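E3 ubiquitin-protein ligase HERC2 (Homo sapiens, PDB 4L1M) probably attaches ubiquitin to substrate proteins through a HECT domain and also carries RCC1-like beta-propeller domains, the first of which is described here. Local coordinates at residues H108-L112 / V155-G161; I168-L174 / L205-V210; N181-L185 / G215-T219; L308-I314 / A325-E331; V332-G336 / K351-L357. All blocks are in the same frame, centred on the assembly; numbering follows the deposited sequence.

The five contacts sample two ways of holding a seven-bladed RCC1-type propeller together: blade against blade, and strand against strand within a blade. Interactions 1, 2 and 3 join successive four-stranded sheets. Interaction 1 touches interaction 2 through the neighbouring strands 155-160 and 164-169, their centres about 13 Å apart. Interactions 2 and 3, whose segments alternate along the chain, join the same two blades and meet where Val-210 touches Thr-219. Later in the chain, interactions 4 and 5 build one blade, sharing the paired strands 322-327 and 332-335, with centres about 12 Å apart. That blade lies across the chain's centre from interaction 1. Together, contacts between and within blades hold the ring of seven sheets.

Interaction 1 of 5, residues H108-L112 / V155-G161; sequences HYLAL and VVHIACG. With SO4 (sulfate ion), chain G.
Cys-160 sets its sulfur over one face of the His-108 imidazole, SG lying 4.2 Å from the ring centroid and 28° off the ring normal, a sulfur-aromatic contact. The same ring turns its edge to Gly-161, with His-108 CE1 3.2 Å from Gly-161 O, which lies near the ring plane. A chi1 of 77°, placing CG between the backbone N and the carbonyl carbon, brings the imidazole across to the second strand although CB itself does not point there. Beyond the contact, the hydroxyl of Ser-165 bonds His-108 NE2 and limits the rotation of the ring. SG also rests against the branch point of Leu-110, at 3.6 Å from CG, so the sulfur meets both the ring and the leucine. Farther along, Ile-158 sends CD1 to the CB of Leu-110 at 3.8 Å and on towards the CB of Leu-112. Leu-112 and Val-155 lie at a slant to each other, CD1 meeting CG1 at 4.1 Å, while Leu-112 CD2 sits over the backbone of Val-156. Tyr-109 points away, and its OH donates to O4 of a sulfate, probably from the crystallisation liquor, that Arg-64 also binds. No hydrogen bond joins the strands, whose axes stay 7.3 Å apart and run antiparallel: this is face-to-face sheet packing between successive blades of a beta-propeller.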
# COMPACT_ATOMS: atom_id res chain seq x y z
N HIS A 108 6.99 -6.54 8.48
CA HIS A 108 8.23 -5.84 8.29
C HIS A 108 7.96 -4.47 7.74
O HIS A 108 6.89 -4.22 7.21
CB HIS A 108 9.22 -6.63 7.44
CG HIS A 108 8.94 -6.61 5.97
ND1 HIS A 108 7.82 -7.20 5.43
CD2 HIS A 108 9.66 -6.14 4.93
CE1 HIS A 108 7.86 -7.08 4.11
NE2 HIS A 108 8.97 -6.44 3.79
N TYR A 109 8.93 -3.58 7.89
CA TYR A 109 8.73 -2.16 7.65
C TYR A 109 9.90 -1.65 6.84
O TYR A 109 11.02 -2.14 7.00
CB TYR A 109 8.63 -1.43 8.99
CG TYR A 109 7.77 -2.19 9.96
CD1 TYR A 109 6.40 -2.01 9.99
CD2 TYR A 109 8.32 -3.15 10.79
CE1 TYR A 109 5.60 -2.73 10.85
CE2 TYR A 109 7.54 -3.89 11.65
CZ TYR A 109 6.17 -3.68 11.68
OH TYR A 109 5.40 -4.44 12.55
N LEU A 110 9.63 -0.66 5.99
CA LEU A 110 10.67 0.14 5.35
C LEU A 110 10.48 1.63 5.66
O LEU A 110 9.36 2.11 5.80
CB LEU A 110 10.60 -0.01 3.85
CG LEU A 110 10.77 -1.40 3.29
CD1 LEU A 110 10.71 -1.32 1.77
CD2 LEU A 110 12.08 -2.02 3.71
N ALA A 111 11.60 2.34 5.72
CA ALA A 111 11.57 3.77 5.88
C ALA A 111 12.61 4.40 4.97
O ALA A 111 13.70 3.86 4.81
CB ALA A 111 11.85 4.13 7.32
N LEU A 112 12.27 5.55 4.39
CA LEU A 112 13.12 6.23 3.41
C LEU A 112 13.46 7.64 3.89
O LEU A 112 12.58 8.42 4.18
CB LEU A 112 12.38 6.34 2.06
CG LEU A 112 13.09 7.14 0.96
CD1 LEU A 112 14.47 6.59 0.67
CD2 LEU A 112 12.29 7.14 -0.32
N VAL A 155 16.96 6.16 -4.19
CA VAL A 155 15.62 5.61 -4.04
C VAL A 155 14.63 6.73 -3.76
O VAL A 155 14.89 7.58 -2.92
CB VAL A 155 15.57 4.60 -2.87
CG1 VAL A 155 14.14 4.16 -2.59
CG2 VAL A 155 16.45 3.41 -3.18
N VAL A 156 13.49 6.71 -4.43
CA VAL A 156 12.42 7.68 -4.18
C VAL A 156 11.08 7.07 -3.81
O VAL A 156 10.21 7.79 -3.39
CB VAL A 156 12.22 8.61 -5.39
CG1 VAL A 156 13.48 9.44 -5.64
CG2 VAL A 156 11.83 7.82 -6.65
N HIS A 157 10.89 5.78 -4.00
CA HIS A 157 9.67 5.11 -3.56
C HIS A 157 10.00 3.78 -2.89
O HIS A 157 10.98 3.15 -3.21
CB HIS A 157 8.73 4.91 -4.73
CG HIS A 157 7.32 4.69 -4.31
ND1 HIS A 157 6.75 3.45 -4.10
CD2 HIS A 157 6.37 5.60 -3.99
CE1 HIS A 157 5.50 3.60 -3.69
NE2 HIS A 157 5.25 4.90 -3.61
N ILE A 158 9.18 3.38 -1.92
CA ILE A 158 9.34 2.10 -1.24
C ILE A 158 8.00 1.37 -1.07
O ILE A 158 6.92 2.00 -1.01
CB ILE A 158 9.99 2.25 0.14
CG1 ILE A 158 9.31 3.36 0.94
CG2 ILE A 158 11.46 2.53 -0.01
CD1 ILE A 158 9.66 3.36 2.42
N ALA A 159 8.05 0.05 -1.02
CA ALA A 159 6.85 -0.73 -0.93
C ALA A 159 7.15 -2.04 -0.27
O ALA A 159 8.25 -2.55 -0.39
CB ALA A 159 6.27 -0.95 -2.31
N CYS A 160 6.15 -2.61 0.41
CA CYS A 160 6.24 -3.92 1.00
C CYS A 160 5.13 -4.83 0.51
O CYS A 160 3.98 -4.40 0.30
CB CYS A 160 6.12 -3.82 2.50
SG CYS A 160 7.48 -2.97 3.30
N GLY A 161 5.47 -6.11 0.38
CA GLY A 161 4.49 -7.18 0.30
C GLY A 161 4.41 -7.86 1.64
O GLY A 161 5.01 -7.40 2.62
S SO4 G . 4.58 -7.43 14.57
O1 SO4 G . 4.37 -6.69 15.84
O2 SO4 G . 4.43 -8.89 14.85
O3 SO4 G . 3.56 -6.99 13.57
O4 SO4 G . 5.93 -7.14 14.02

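Interaction 2 of 5, residues I168-L174 / L205-V210; sequences ITAEGEL and LKVIDV
Lys-206 leads into, and Val-207 begins, the first strand of one propeller blade, and both pass over the hairpin turn of the blade before it, a type I turn from Thr-169 to Gly-172. Lys-206 lays its aliphatic chain along that turn: CG, anti to the backbone N (chi1 -168°), sits 3.6 Å from Gly-172 CA, and the extended remainder runs on past Ala-170 O. Gly-172, at positive phi, lets its CA lie directly against the lysine chain. Next, Val-207 N donates to Gly-172 O over 3.1 Å, in the carbonyl plane and on a lone pair, with an N-H...O angle of 167°. The two methyls of Val-207 divide their work, CG1 meeting Ile-168 CD1 at 3.8 Å and CG2 meeting Leu-174 CB at 4.1 Å. Ile-208 and Asp-209 point away from segment 168-174 and together face Val-222 in a classic beta bulge, while Asp-209 OD2 accepts from Val-264 N in the following blade. The bulge brings Val-210 back to the same side as Val-207. Its CG2 leans on CD1 of Leu-174, and it slides past Ile-168 in the opposite direction, with Val-210 CG1 3.7 Å from Ile-168 CD1.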
# COMPACT_ATOMS: atom_id res chain seq x y z
N ILE A 168 12.02 1.96 -5.86
CA ILE A 168 12.20 2.59 -7.16
C ILE A 168 13.24 3.72 -7.02
O ILE A 168 13.18 4.50 -6.07
CB ILE A 168 10.85 3.16 -7.67
CG1 ILE A 168 9.80 2.04 -7.76
CG2 ILE A 168 11.00 3.77 -9.05
CD1 ILE A 168 8.39 2.53 -7.99
N THR A 169 14.16 3.82 -7.98
CA THR A 169 15.12 4.91 -8.00
C THR A 169 14.59 6.10 -8.79
O THR A 169 13.58 6.00 -9.47
CB THR A 169 16.45 4.47 -8.59
OG1 THR A 169 16.30 4.15 -9.99
CG2 THR A 169 16.97 3.27 -7.83
N ALA A 170 15.30 7.22 -8.70
CA ALA A 170 14.91 8.43 -9.43
C ALA A 170 15.00 8.24 -10.96
O ALA A 170 14.17 8.76 -11.68
CB ALA A 170 15.73 9.62 -8.97
N GLU A 171 15.99 7.47 -11.44
CA GLU A 171 16.10 7.07 -12.88
C GLU A 171 14.95 6.18 -13.38
O GLU A 171 14.78 6.04 -14.58
CB GLU A 171 17.36 6.23 -13.13
CG GLU A 171 18.65 6.99 -13.24
CD GLU A 171 19.85 6.07 -13.44
OE1 GLU A 171 20.94 6.59 -13.81
OE2 GLU A 171 19.73 4.84 -13.21
N GLY A 172 14.23 5.50 -12.47
CA GLY A 172 13.16 4.59 -12.87
C GLY A 172 13.49 3.10 -12.87
O GLY A 172 12.78 2.31 -13.47
N GLU A 173 14.56 2.71 -12.20
CA GLU A 173 14.83 1.28 -11.97
C GLU A 173 14.00 0.76 -10.82
O GLU A 173 13.77 1.46 -9.85
CB GLU A 173 16.30 1.04 -11.64
CG GLU A 173 17.26 1.37 -12.77
CD GLU A 173 18.71 1.07 -12.41
OE1 GLU A 173 19.07 1.18 -11.20
OE2 GLU A 173 19.48 0.72 -13.34
N LEU A 174 13.57 -0.49 -10.93
CA LEU A 174 12.79 -1.16 -9.90
C LEU A 174 13.60 -2.32 -9.33
O LEU A 174 14.10 -3.15 -10.08
CB LEU A 174 11.49 -1.70 -10.49
CG LEU A 174 10.70 -2.58 -9.53
CD1 LEU A 174 10.29 -1.79 -8.30
CD2 LEU A 174 9.49 -3.19 -10.20
N LEU A 205 12.54 1.31 -19.32
CA LEU A 205 11.35 2.06 -19.02
C LEU A 205 11.52 2.70 -17.67
O LEU A 205 12.21 2.18 -16.81
CB LEU A 205 10.14 1.15 -18.97
CG LEU A 205 9.77 0.47 -20.28
CD1 LEU A 205 8.66 -0.53 -20.03
CD2 LEU A 205 9.33 1.48 -21.30
N LYS A 206 10.88 3.85 -17.47
CA LYS A 206 10.93 4.52 -16.20
C LYS A 206 9.74 4.08 -15.34
O LYS A 206 8.61 4.47 -15.58
CB LYS A 206 10.94 6.03 -16.40
CG LYS A 206 11.28 6.76 -15.12
CD LYS A 206 11.01 8.26 -15.18
CE LYS A 206 10.89 8.81 -13.76
NZ LYS A 206 11.21 10.24 -13.72
N VAL A 207 10.01 3.27 -14.33
CA VAL A 207 8.97 2.83 -13.40
C VAL A 207 8.66 3.97 -12.45
O VAL A 207 9.58 4.59 -11.92
CB VAL A 207 9.43 1.59 -12.59
CG1 VAL A 207 8.37 1.18 -11.58
CG2 VAL A 207 9.74 0.43 -13.50
N ILE A 208 7.37 4.22 -12.22
CA ILE A 208 6.95 5.30 -11.30
C ILE A 208 6.09 4.86 -10.11
O ILE A 208 5.93 5.62 -9.16
CB ILE A 208 6.20 6.43 -12.03
CG1 ILE A 208 4.85 5.93 -12.58
CG2 ILE A 208 7.10 7.02 -13.12
CD1 ILE A 208 4.01 7.03 -13.21
N ASP A 209 5.50 3.68 -10.18
CA ASP A 209 4.81 3.13 -9.03
C ASP A 209 4.94 1.62 -9.04
O ASP A 209 5.16 1.00 -10.09
CB ASP A 209 3.34 3.54 -9.03
CG ASP A 209 2.69 3.35 -7.67
OD1 ASP A 209 3.38 3.52 -6.62
OD2 ASP A 209 1.48 3.02 -7.66
N VAL A 210 4.81 1.03 -7.86
CA VAL A 210 4.84 -0.41 -7.68
C VAL A 210 4.00 -0.77 -6.47
O VAL A 210 3.98 -0.03 -5.51
CB VAL A 210 6.30 -0.92 -7.51
CG1 VAL A 210 6.91 -0.43 -6.23
CG2 VAL A 210 6.35 -2.44 -7.56

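Interaction 3 of 5, residues N181-L185 / G215-T219; sequences NYGRL and GDAQT
Tyr-182 and Arg-184 lie on a loop running in the same sense as the backbone that leads into strand 218-223, with the CA atoms of Tyr-182 and Asp-216 6.9 Å apart. The Arg-184 chain, bent at chi3 (60°), curls back so that NE donates to Asn-181 O at 2.9 Å, in the carbonyl plane and on a lone pair. NH1 grips the same oxygen from above that carbonyl plane, while the oxygen itself lies in the guanidinium plane. Anchored thus in its own loop, the group reaches the next blade: NH1 and NH2 both make weak bonds to Gly-215 O, the latter at 3.2 Å, and the methyl of Ala-217 stands 3.7 Å above one guanidinium face, towards its rim. Thr-219 OG1 donates to Arg-184 O at 2.8 Å, in plane and on a lone pair; Tyr-164 OH is a further partner of that hydroxyl. At the outer end, the Tyr-182 ring meets the Asp-216 carboxylate obliquely, Tyr-182 CE2 lying 3.4 Å from Asp-216 CG with the two planes 44° apart. Asp-216 OD1, 4.7 Å from Arg-184 NH1, is beyond a salt bridge but probably adds longer-range attraction. The hydroxyl-to-carbonyl bond is therefore the firmer tie between blades, the weak guanidinium bonds the lesser.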
# COMPACT_ATOMS: atom_id res chain seq x y z
N ASN A 181 8.63 -17.04 -4.17
CA ASN A 181 7.61 -18.00 -4.56
C ASN A 181 6.67 -17.44 -5.62
O ASN A 181 6.22 -16.29 -5.51
CB ASN A 181 6.78 -18.42 -3.35
CG ASN A 181 7.63 -18.79 -2.17
OD1 ASN A 181 8.03 -17.93 -1.38
ND2 ASN A 181 7.91 -20.07 -2.05
N TYR A 182 6.40 -18.26 -6.63
CA TYR A 182 5.52 -17.91 -7.74
C TYR A 182 5.98 -16.72 -8.56
O TYR A 182 5.20 -16.13 -9.31
CB TYR A 182 4.08 -17.72 -7.26
CG TYR A 182 3.50 -18.95 -6.63
CD1 TYR A 182 3.20 -20.06 -7.40
CD2 TYR A 182 3.27 -19.01 -5.25
CE1 TYR A 182 2.68 -21.22 -6.83
CE2 TYR A 182 2.76 -20.16 -4.66
CZ TYR A 182 2.47 -21.27 -5.46
OH TYR A 182 1.95 -22.42 -4.92
N GLY A 183 7.26 -16.37 -8.45
CA GLY A 183 7.85 -15.34 -9.29
C GLY A 183 7.50 -13.92 -8.94
O GLY A 183 7.63 -13.02 -9.77
N ARG A 184 7.09 -13.68 -7.70
CA ARG A 184 6.67 -12.35 -7.26
C ARG A 184 7.75 -11.29 -7.37
O ARG A 184 7.45 -10.11 -7.43
CB ARG A 184 6.14 -12.40 -5.81
CG ARG A 184 7.21 -12.63 -4.73
CD ARG A 184 6.59 -12.99 -3.39
NE ARG A 184 5.82 -14.22 -3.52
CZ ARG A 184 4.94 -14.70 -2.65
NH1 ARG A 184 4.30 -15.80 -2.92
NH2 ARG A 184 4.72 -14.10 -1.52
N LEU A 185 9.01 -11.69 -7.36
CA LEU A 185 10.11 -10.71 -7.48
C LEU A 185 10.32 -10.27 -8.94
O LEU A 185 10.90 -9.20 -9.17
CB LEU A 185 11.41 -11.28 -6.91
CG LEU A 185 11.33 -11.77 -5.47
CD1 LEU A 185 12.64 -12.40 -5.05
CD2 LEU A 185 10.96 -10.64 -4.52
N GLY A 215 -0.13 -13.60 0.43
CA GLY A 215 -0.29 -15.04 0.16
C GLY A 215 0.50 -15.36 -1.09
O GLY A 215 1.67 -14.99 -1.18
N ASP A 216 -0.12 -16.05 -2.02
CA ASP A 216 0.50 -16.32 -3.32
C ASP A 216 0.33 -15.05 -4.08
O ASP A 216 -0.75 -14.75 -4.57
CB ASP A 216 -0.20 -17.50 -4.00
CG ASP A 216 0.01 -18.84 -3.24
OD1 ASP A 216 0.76 -18.86 -2.24
OD2 ASP A 216 -0.59 -19.84 -3.65
N ALA A 217 1.39 -14.27 -4.12
CA ALA A 217 1.29 -12.84 -4.34
C ALA A 217 1.55 -12.45 -5.77
O ALA A 217 2.40 -13.05 -6.44
CB ALA A 217 2.28 -12.12 -3.46
N GLN A 218 0.85 -11.42 -6.19
CA GLN A 218 1.12 -10.70 -7.41
C GLN A 218 1.88 -9.43 -7.13
O GLN A 218 1.90 -8.93 -6.00
CB GLN A 218 -0.21 -10.33 -8.14
CG GLN A 218 -0.91 -9.05 -7.65
CD GLN A 218 -1.75 -9.23 -6.39
OE1 GLN A 218 -1.40 -9.95 -5.49
NE2 GLN A 218 -2.86 -8.51 -6.32
N THR A 219 2.46 -8.87 -8.18
CA THR A 219 3.17 -7.61 -8.08
C THR A 219 2.72 -6.77 -9.26
O THR A 219 2.58 -7.29 -10.34
CB THR A 219 4.68 -7.88 -8.13
OG1 THR A 219 5.04 -8.80 -7.07
CG2 THR A 219 5.47 -6.59 -8.00

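Interaction 4 of 5, residues L308-I314 / A325-E331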
# COMPACT_ATOMS: atom_id res chain seq x y z
N LEU A 308 -17.95 4.62 -8.78
CA LEU A 308 -17.16 5.84 -8.63
C LEU A 308 -17.11 6.73 -9.89
O LEU A 308 -16.54 7.81 -9.83
CB LEU A 308 -15.74 5.49 -8.19
CG LEU A 308 -15.58 4.73 -6.87
CD1 LEU A 308 -14.12 4.37 -6.60
CD2 LEU A 308 -16.14 5.50 -5.69
N GLN A 309 -17.66 6.27 -11.01
CA GLN A 309 -17.79 7.14 -12.18
C GLN A 309 -18.54 8.40 -11.75
O GLN A 309 -19.44 8.34 -10.92
CB GLN A 309 -18.54 6.45 -13.33
N GLY A 310 -18.14 9.54 -12.30
CA GLY A 310 -18.66 10.83 -11.86
C GLY A 310 -17.76 11.49 -10.83
O GLY A 310 -17.69 12.71 -10.76
N LYS A 311 -17.06 10.69 -10.03
CA LYS A 311 -16.14 11.22 -9.06
C LYS A 311 -14.73 11.12 -9.61
O LYS A 311 -14.40 10.19 -10.33
CB LYS A 311 -16.27 10.47 -7.73
CG LYS A 311 -17.70 10.42 -7.19
CD LYS A 311 -18.22 11.80 -6.77
CE LYS A 311 -19.72 11.78 -6.44
NZ LYS A 311 -20.05 11.55 -5.00
N LYS A 312 -13.92 12.11 -9.29
CA LYS A 312 -12.52 12.12 -9.67
C LYS A 312 -11.67 11.63 -8.48
O LYS A 312 -11.41 12.37 -7.55
CB LYS A 312 -12.10 13.53 -10.10
CG LYS A 312 -10.89 13.50 -11.00
CD LYS A 312 -9.88 14.58 -10.71
CE LYS A 312 -8.46 14.07 -10.97
NZ LYS A 312 -7.52 15.21 -11.17
N VAL A 313 -11.26 10.38 -8.52
CA VAL A 313 -10.54 9.78 -7.41
C VAL A 313 -9.07 10.14 -7.47
O VAL A 313 -8.44 10.04 -8.54
CB VAL A 313 -10.69 8.25 -7.44
CG1 VAL A 313 -9.88 7.61 -6.34
CG2 VAL A 313 -12.15 7.88 -7.32
N ILE A 314 -8.51 10.58 -6.34
CA ILE A 314 -7.10 10.98 -6.28
C ILE A 314 -6.23 10.01 -5.49
O ILE A 314 -5.02 10.07 -5.60
CB ILE A 314 -6.91 12.43 -5.75
CG1 ILE A 314 -7.26 12.55 -4.25
CG2 ILE A 314 -7.71 13.41 -6.61
CD1 ILE A 314 -7.00 13.93 -3.69
N ALA A 325 -11.41 5.12 -1.01
CA ALA A 325 -11.04 6.01 -2.10
C ALA A 325 -11.30 7.46 -1.73
O ALA A 325 -12.37 7.80 -1.22
CB ALA A 325 -11.81 5.65 -3.34
N LEU A 326 -10.30 8.31 -1.95
CA LEU A 326 -10.42 9.74 -1.69
C LEU A 326 -10.63 10.47 -3.02
O LEU A 326 -9.92 10.21 -3.99
CB LEU A 326 -9.16 10.23 -1.00
CG LEU A 326 -9.06 11.72 -0.68
CD1 LEU A 326 -10.12 12.12 0.32
CD2 LEU A 326 -7.66 12.00 -0.14
N THR A 327 -11.60 11.37 -3.06
CA THR A 327 -11.87 12.15 -4.26
C THR A 327 -11.26 13.54 -4.19
O THR A 327 -10.96 14.06 -3.10
CB THR A 327 -13.38 12.31 -4.51
OG1 THR A 327 -13.94 13.20 -3.55
CG2 THR A 327 -14.09 10.97 -4.44
N GLU A 328 -11.07 14.13 -5.37
CA GLU A 328 -10.59 15.52 -5.54
C GLU A 328 -11.35 16.52 -4.66
O GLU A 328 -10.75 17.38 -4.05
CB GLU A 328 -10.71 15.90 -7.03
CG GLU A 328 -10.57 17.37 -7.39
CD GLU A 328 -10.79 17.60 -8.89
OE1 GLU A 328 -11.59 16.89 -9.55
OE2 GLU A 328 -10.16 18.52 -9.44
N ASP A 329 -12.67 16.35 -4.56
CA ASP A 329 -13.53 17.20 -3.73
C ASP A 329 -13.68 16.66 -2.29
O ASP A 329 -14.64 16.98 -1.61
CB ASP A 329 -14.92 17.36 -4.38
CG ASP A 329 -15.73 16.03 -4.43
OD1 ASP A 329 -15.26 15.03 -5.03
OD2 ASP A 329 -16.86 16.02 -3.88
N SER A 330 -12.74 15.82 -1.87
CA SER A 330 -12.58 15.45 -0.46
C SER A 330 -13.62 14.46 0.13
O SER A 330 -13.75 14.36 1.36
CB SER A 330 -12.52 16.74 0.39
OG SER A 330 -11.96 16.46 1.66
N GLU A 331 -14.37 13.76 -0.72
CA GLU A 331 -15.26 12.70 -0.23
C GLU A 331 -14.44 11.44 -0.02
O GLU A 331 -13.50 11.18 -0.77
CB GLU A 331 -16.37 12.39 -1.25
CG GLU A 331 -17.38 13.48 -1.50
CD GLU A 331 -18.43 13.11 -2.53
OE1 GLU A 331 -19.53 13.68 -2.51
OE2 GLU A 331 -18.18 12.24 -3.38
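Val-313 and Thr-327 face each other as an antiparallel, non-hydrogen-bonded pair, their CA atoms 4.2 Å apart and their side chains diverging. Two main-chain bonds flank the pair: Glu-328 N donates to Lys-312 O at 2.8 Å, and Ile-314 N donates to Leu-326 O, also at 2.8 Å.

Charge is used in two ways. Lys-311, bent at chi2 and chi4, crosses Glu-331 at about a right angle and ends in a salt bridge, with NZ 2.6 Å from OE2 on the syn lone pair. OE2 also accepts from His-333 NE2, so one oxygen serves two donors. Lys-312 and Glu-328 are less closely matched: the side chains cross at a slant, OE1 of Glu-328 resting against CB and CD of Lys-312, while NZ stays 4.6 Å from OE2, beyond a salt bridge.

Hydrogen bonds of Thr-327 OG1 brace the type I turn from Thr-327 to Ser-330. The hydroxyl donates to Asp-329 OD1 at 2.7 Å from above the carboxylate plane, and receives Glu-331 N at 2.9 Å.

Apolar side chains fill in the rest. Ile-314 meets Leu-326 obliquely, CG1 being 4.1 Å from CG, while Val-313 CG1 and Leu-308 CD1 both lean on the methyl of Ala-325.

These residues form the open end of the hairpin 313-318/322-327, the first two strands of a blade. Strand 332-335, the third of the blade, pairs with strand 322-327, Leu-308 and Val-313 touch Val-280 in strand 280-284 of the preceding blade, and Leu-326 packs on Ile-365 and Ile-368 of strand 365-370 in the following one.

Interaction 5 of 5, residues V332-G336 / K351-L357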
# COMPACT_ATOMS: atom_id res chain seq x y z
N VAL A 332 -14.83 10.64 0.97
CA VAL A 332 -14.17 9.36 1.22
C VAL A 332 -15.16 8.21 1.03
O VAL A 332 -16.09 8.06 1.82
CB VAL A 332 -13.58 9.31 2.65
CG1 VAL A 332 -12.77 8.05 2.85
CG2 VAL A 332 -12.73 10.55 2.90
N HIS A 333 -14.94 7.41 -0.00
CA HIS A 333 -15.81 6.27 -0.34
C HIS A 333 -15.18 4.98 0.15
O HIS A 333 -13.96 4.86 0.23
CB HIS A 333 -15.98 6.20 -1.84
CG HIS A 333 -16.73 7.36 -2.42
ND1 HIS A 333 -17.94 7.22 -3.05
CD2 HIS A 333 -16.45 8.69 -2.45
CE1 HIS A 333 -18.38 8.40 -3.44
NE2 HIS A 333 -17.50 9.31 -3.08
N SER A 334 -16.00 3.99 0.48
CA SER A 334 -15.46 2.68 0.84
C SER A 334 -16.34 1.56 0.30
O SER A 334 -17.49 1.77 -0.04
CB SER A 334 -15.35 2.55 2.35
OG SER A 334 -16.62 2.32 2.94
N TRP A 335 -15.77 0.37 0.25
CA TRP A 335 -16.51 -0.85 -0.14
C TRP A 335 -15.75 -2.08 0.32
O TRP A 335 -14.57 -1.99 0.68
CB TRP A 335 -16.71 -0.92 -1.66
CG TRP A 335 -15.45 -1.14 -2.41
CD1 TRP A 335 -14.93 -2.32 -2.76
CD2 TRP A 335 -14.55 -0.14 -2.89
NE1 TRP A 335 -13.76 -2.14 -3.45
CE2 TRP A 335 -13.51 -0.80 -3.54
CE3 TRP A 335 -14.54 1.25 -2.85
CZ2 TRP A 335 -12.45 -0.13 -4.14
CZ3 TRP A 335 -13.48 1.93 -3.45
CH2 TRP A 335 -12.45 1.23 -4.08
N GLY A 336 -16.43 -3.22 0.27
CA GLY A 336 -15.79 -4.49 0.54
C GLY A 336 -16.26 -5.14 1.82
O GLY A 336 -17.41 -5.00 2.23
N LYS A 351 -20.20 -4.47 2.24
CA LYS A 351 -20.65 -3.24 1.58
C LYS A 351 -20.35 -3.43 0.10
O LYS A 351 -19.23 -3.15 -0.35
CB LYS A 351 -19.90 -2.01 2.14
CG LYS A 351 -20.34 -0.68 1.53
CD LYS A 351 -19.59 0.50 2.15
CE LYS A 351 -20.10 1.83 1.60
NZ LYS A 351 -19.42 3.00 2.22
N PRO A 352 -21.32 -3.97 -0.65
CA PRO A 352 -21.09 -4.41 -2.04
C PRO A 352 -20.54 -3.35 -2.98
O PRO A 352 -19.63 -3.64 -3.75
CB PRO A 352 -22.50 -4.84 -2.49
CG PRO A 352 -23.18 -5.27 -1.25
CD PRO A 352 -22.67 -4.35 -0.18
N GLU A 353 -21.11 -2.16 -2.93
CA GLU A 353 -20.72 -1.11 -3.85
C GLU A 353 -20.17 0.10 -3.11
O GLU A 353 -20.53 0.33 -1.96
CB GLU A 353 -21.90 -0.70 -4.70
CG GLU A 353 -22.54 -1.87 -5.41
CD GLU A 353 -22.90 -1.51 -6.83
OE1 GLU A 353 -24.03 -1.79 -7.23
OE2 GLU A 353 -22.04 -0.94 -7.55
N PRO A 354 -19.30 0.87 -3.79
CA PRO A 354 -18.76 2.09 -3.20
C PRO A 354 -19.82 3.12 -2.89
O PRO A 354 -20.79 3.26 -3.62
CB PRO A 354 -17.81 2.62 -4.29
CG PRO A 354 -17.56 1.46 -5.19
CD PRO A 354 -18.78 0.63 -5.14
N ALA A 355 -19.64 3.82 -1.79
CA ALA A 355 -20.55 4.89 -1.39
C ALA A 355 -19.83 5.78 -0.38
O ALA A 355 -19.00 5.30 0.38
CB ALA A 355 -21.83 4.32 -0.79
N ALA A 356 -20.13 7.06 -0.43
CA ALA A 356 -19.49 8.04 0.44
C ALA A 356 -19.79 7.69 1.87
O ALA A 356 -20.90 7.31 2.20
CB ALA A 356 -20.00 9.44 0.13
N LEU A 357 -18.77 7.78 2.72
CA LEU A 357 -18.96 7.67 4.14
C LEU A 357 -19.44 9.03 4.63
O LEU A 357 -18.90 10.04 4.20
CB LEU A 357 -17.66 7.30 4.83
CG LEU A 357 -17.18 5.87 4.58
CD1 LEU A 357 -15.72 5.72 4.93
CD2 LEU A 357 -18.03 4.88 5.36
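Ser-334 and Ala-355 pair in the outer half of a propeller blade, where strand 332-335 lies antiparallel to the last strand, 354-356, and a beta bulge shifts the register by two before Gly-336 pairs with Lys-351. Gly-336 N donates to Lys-351 O at 2.9 Å, the reverse bond closes that pair, and at the other end Leu-357 N reaches Val-332 O at 2.8 Å. Between them the bond from Ser-334 N to Ala-355 O is longer, 3.3 Å, and the return bond, Ala-355 N to Ser-334 O, is weak.

Lys-351 bridges the bulge. Fully extended (chi1 -179°), it runs past Ser-334, CD and CE near Ser-334 O, and brings NZ within 3.0 Å of Ser-334 OG. The same ammonium donates to Ala-355 O from 41° above the carbonyl plane, on the face opposite to Ser-334 N. Asp-345 forms a salt bridge with NZ, and His-343 ND1 is the stronger partner of the serine hydroxyl.

Ala-356 lies over a face of the His-333 ring, its CB 4.2 Å from the centroid in a CH-pi contact. Trp-335 meets Pro-354 obliquely, CE3 to CB at 3.8 Å, and its NE1 bonds Arg-290 O in the preceding blade.

With main-chain pairing irregular here, a lysine ammonium joined to a hydroxyl, a carbonyl and a carboxylate supplies side-chain bonds across the bulge, and the neighbouring carboxylate probably favours its protonated form.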